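Probable transcriptional regulator, AsnC family (PDB 2DJW) is a stand-alone RAM-domain protein of unknown function, related to AsnC-family transcriptional regulators and probably a ligand-binding module. Local coordinates at residues 5-10 / 36-41. Residues are numbered along the deposited sequence; the frame is centred on the assembly and turned at random.
Sequences FVLIRP and GPYDLV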
loop_
_atom_site.group_PDB
_atom_site.type_symbol
_atom_site.label_atom_id
_atom_site.label_comp_id
_atom_site.label_asym_id
_atom_site.label_seq_id
_atom_site.Cartn_x
_atom_site.Cartn_y
_atom_site.Cartn_z
ATOM N N PHE A 5 -2.007 -16.262 15.422
ATOM C CA PHE A 5 -1.844 -16.718 14.046
ATOM C C PHE A 5 -0.601 -16.010 13.574
ATOM O O PHE A 5 -0.596 -14.782 13.497
ATOM C CB PHE A 5 -3.063 -16.330 13.175
ATOM C CG PHE A 5 -4.360 -16.950 13.647
ATOM C CD1 PHE A 5 -4.793 -18.164 13.130
ATOM C CD2 PHE A 5 -5.123 -16.341 14.654
ATOM C CE1 PHE A 5 -5.970 -18.757 13.596
ATOM C CE2 PHE A 5 -6.299 -16.931 15.115
ATOM C CZ PHE A 5 -6.733 -18.131 14.587
ATOM N N VAL A 6 0.467 -16.770 13.315
ATOM C CA VAL A 6 1.734 -16.171 12.854
ATOM C C VAL A 6 1.888 -16.320 11.346
ATOM O O VAL A 6 1.932 -17.425 10.799
ATOM C CB VAL A 6 3.004 -16.664 13.613
ATOM C CG1 VAL A 6 4.183 -15.787 13.271
ATOM C CG2 VAL A 6 2.778 -16.645 15.124
ATOM N N LEU A 7 1.925 -15.177 10.683
ATOM C CA LEU A 7 2.036 -15.123 9.250
ATOM C C LEU A 7 3.532 -14.975 8.885
ATOM O O LEU A 7 4.182 -14.008 9.268
ATOM C CB LEU A 7 1.203 -13.939 8.737
ATOM C CG LEU A 7 -0.332 -14.008 8.493
ATOM C CD1 LEU A 7 -1.160 -14.773 9.538
ATOM C CD2 LEU A 7 -0.900 -12.592 8.288
ATOM N N ILE A 8 4.053 -15.959 8.146
ATOM C CA ILE A 8 5.481 -16.022 7.785
ATOM C C ILE A 8 5.676 -15.901 6.267
ATOM O O ILE A 8 5.157 -16.722 5.499
ATOM C CB ILE A 8 6.130 -17.326 8.301
ATOM C CG1 ILE A 8 5.721 -17.619 9.743
ATOM C CG2 ILE A 8 7.648 -17.321 8.170
ATOM C CD1 ILE A 8 4.843 -18.860 9.850
ATOM N N ARG A 9 6.379 -14.852 5.847
ATOM C CA ARG A 9 6.853 -14.731 4.473
ATOM C C ARG A 9 8.332 -15.149 4.388
ATOM O O ARG A 9 9.233 -14.409 4.826
ATOM C CB ARG A 9 6.680 -13.303 3.941
ATOM C CG ARG A 9 7.451 -13.016 2.632
ATOM C CD ARG A 9 7.206 -11.614 2.134
ATOM N NE ARG A 9 5.763 -11.357 2.088
ATOM C CZ ARG A 9 5.111 -10.443 2.809
ATOM N NH1 ARG A 9 5.761 -9.620 3.631
ATOM N NH2 ARG A 9 3.798 -10.342 2.677
ATOM N N PRO A 10 8.587 -16.358 3.860
ATOM C CA PRO A 10 9.964 -16.819 3.676
ATOM C C PRO A 10 10.526 -16.424 2.318
ATOM O O PRO A 10 9.755 -16.097 1.394
ATOM C CB PRO A 10 9.809 -18.331 3.727
ATOM C CG PRO A 10 8.481 -18.579 3.093
ATOM C CD PRO A 10 7.613 -17.377 3.417
ATOM N N GLY A 36 -1.955 -16.697 -0.709
ATOM C CA GLY A 36 -1.903 -15.365 -0.113
ATOM C C GLY A 36 -0.561 -14.690 -0.146
ATOM O O GLY A 36 0.370 -15.173 -0.804
ATOM N N PRO A 37 -0.431 -13.572 0.587
ATOM C CA PRO A 37 0.826 -12.836 0.553
ATOM C C PRO A 37 1.900 -13.388 1.531
ATOM O O PRO A 37 3.051 -12.942 1.502
ATOM C CB PRO A 37 0.404 -11.410 0.951
ATOM C CG PRO A 37 -0.920 -11.551 1.699
ATOM C CD PRO A 37 -1.411 -12.969 1.522
ATOM N N TYR A 38 1.518 -14.326 2.395
ATOM C CA TYR A 38 2.455 -14.966 3.323
ATOM C C TYR A 38 2.375 -16.454 3.025
ATOM O O TYR A 38 1.299 -17.027 3.110
ATOM C CB TYR A 38 2.063 -14.699 4.781
ATOM C CG TYR A 38 2.327 -13.276 5.292
ATOM C CD1 TYR A 38 3.528 -12.963 5.934
ATOM C CD2 TYR A 38 1.349 -12.252 5.184
ATOM C CE1 TYR A 38 3.782 -11.682 6.429
ATOM C CE2 TYR A 38 1.594 -10.961 5.668
ATOM C CZ TYR A 38 2.817 -10.691 6.299
ATOM O OH TYR A 38 3.114 -9.437 6.803
ATOM N N ASP A 39 3.496 -17.080 2.660
ATOM C CA ASP A 39 3.492 -18.502 2.270
ATOM C C ASP A 39 3.198 -19.463 3.391
ATOM O O ASP A 39 2.645 -20.514 3.152
ATOM C CB ASP A 39 4.801 -18.893 1.552
ATOM C CG ASP A 39 5.147 -17.920 0.455
ATOM O OD1 ASP A 39 4.917 -18.272 -0.730
ATOM O OD2 ASP A 39 5.581 -16.782 0.791
ATOM N N LEU A 40 3.561 -19.104 4.608
ATOM C CA LEU A 40 3.341 -19.980 5.758
ATOM C C LEU A 40 2.489 -19.295 6.831
ATOM O O LEU A 40 2.647 -18.106 7.071
ATOM C CB LEU A 40 4.694 -20.439 6.372
ATOM C CG LEU A 40 5.686 -21.279 5.540
ATOM C CD1 LEU A 40 7.109 -21.259 6.158
ATOM C CD2 LEU A 40 5.207 -22.729 5.356
ATOM N N VAL A 41 1.614 -20.058 7.482
ATOM C CA VAL A 41 0.879 -19.568 8.653
ATOM C C VAL A 41 1.103 -20.566 9.763
ATOM O O VAL A 41 0.855 -21.762 9.557
ATOM C CB VAL A 41 -0.677 -19.462 8.416
ATOM C CG1 VAL A 41 -1.403 -19.010 9.693
ATOM C CG2 VAL A 41 -0.996 -18.507 7.288
#
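The ring of Tyr-38 is held between Arg-9 and Leu-7, one on each face. Over one face lies the guanidinium of Arg-9, its CZ 4.2 Å from the ring centroid and the two planes inclined at 29°, a stacked cation-pi pair in which NH2 sits above the ring centre. The opposite face receives CB of Leu-7 as a CH-pi contact, 3.8 Å from the centroid. A tyrosine suits this place because its flat ring presents the same pi cloud on both sides, to a CH of Leu-7 and to the cation of Arg-9. Arginine combines that flat cation with two N-H groups for one carbonyl: CG leaves anti to the backbone N (chi1 166°) and the chain bends at chi3, which brings NE and NH2 side-on to Pro-37 O. Both bonds are bent, NH2 being the shorter at 2.9 Å. With a leucine in place of Arg-9, Pro-37 O would probably lose these two donors and the Tyr-38 ring its cationic cover, setting the turn freer to move.

Next to this arrangement the backbones pair: Ile-8 N gives a nearly straight bond of 2.8 Å to Leu-40 O, and Leu-40 N returns one to Ile-8 O. Ile-8 and Leu-40, apolar as a buried sheet face requires, meet through CD1 and CB (3.8 Å); on the other face Leu-7 CD1 meets Val-41 CG1. Pro-10 packs its CD near Asp-39 OD2 and touches Val-15 and Leu-18 of helix 15-22; Val-41 packs on Phe-5 of a second subunit. Two residues, Asp-39 and Leu-40, stand opposite the single Ile-8, making a classic beta bulge where strand 40-46 begins beside strand 2-10, the central pair of the four-stranded antiparallel sheet of the Lrp/AsnC ligand-binding (RAM) domain, of the dimeric alpha/beta-barrel clan.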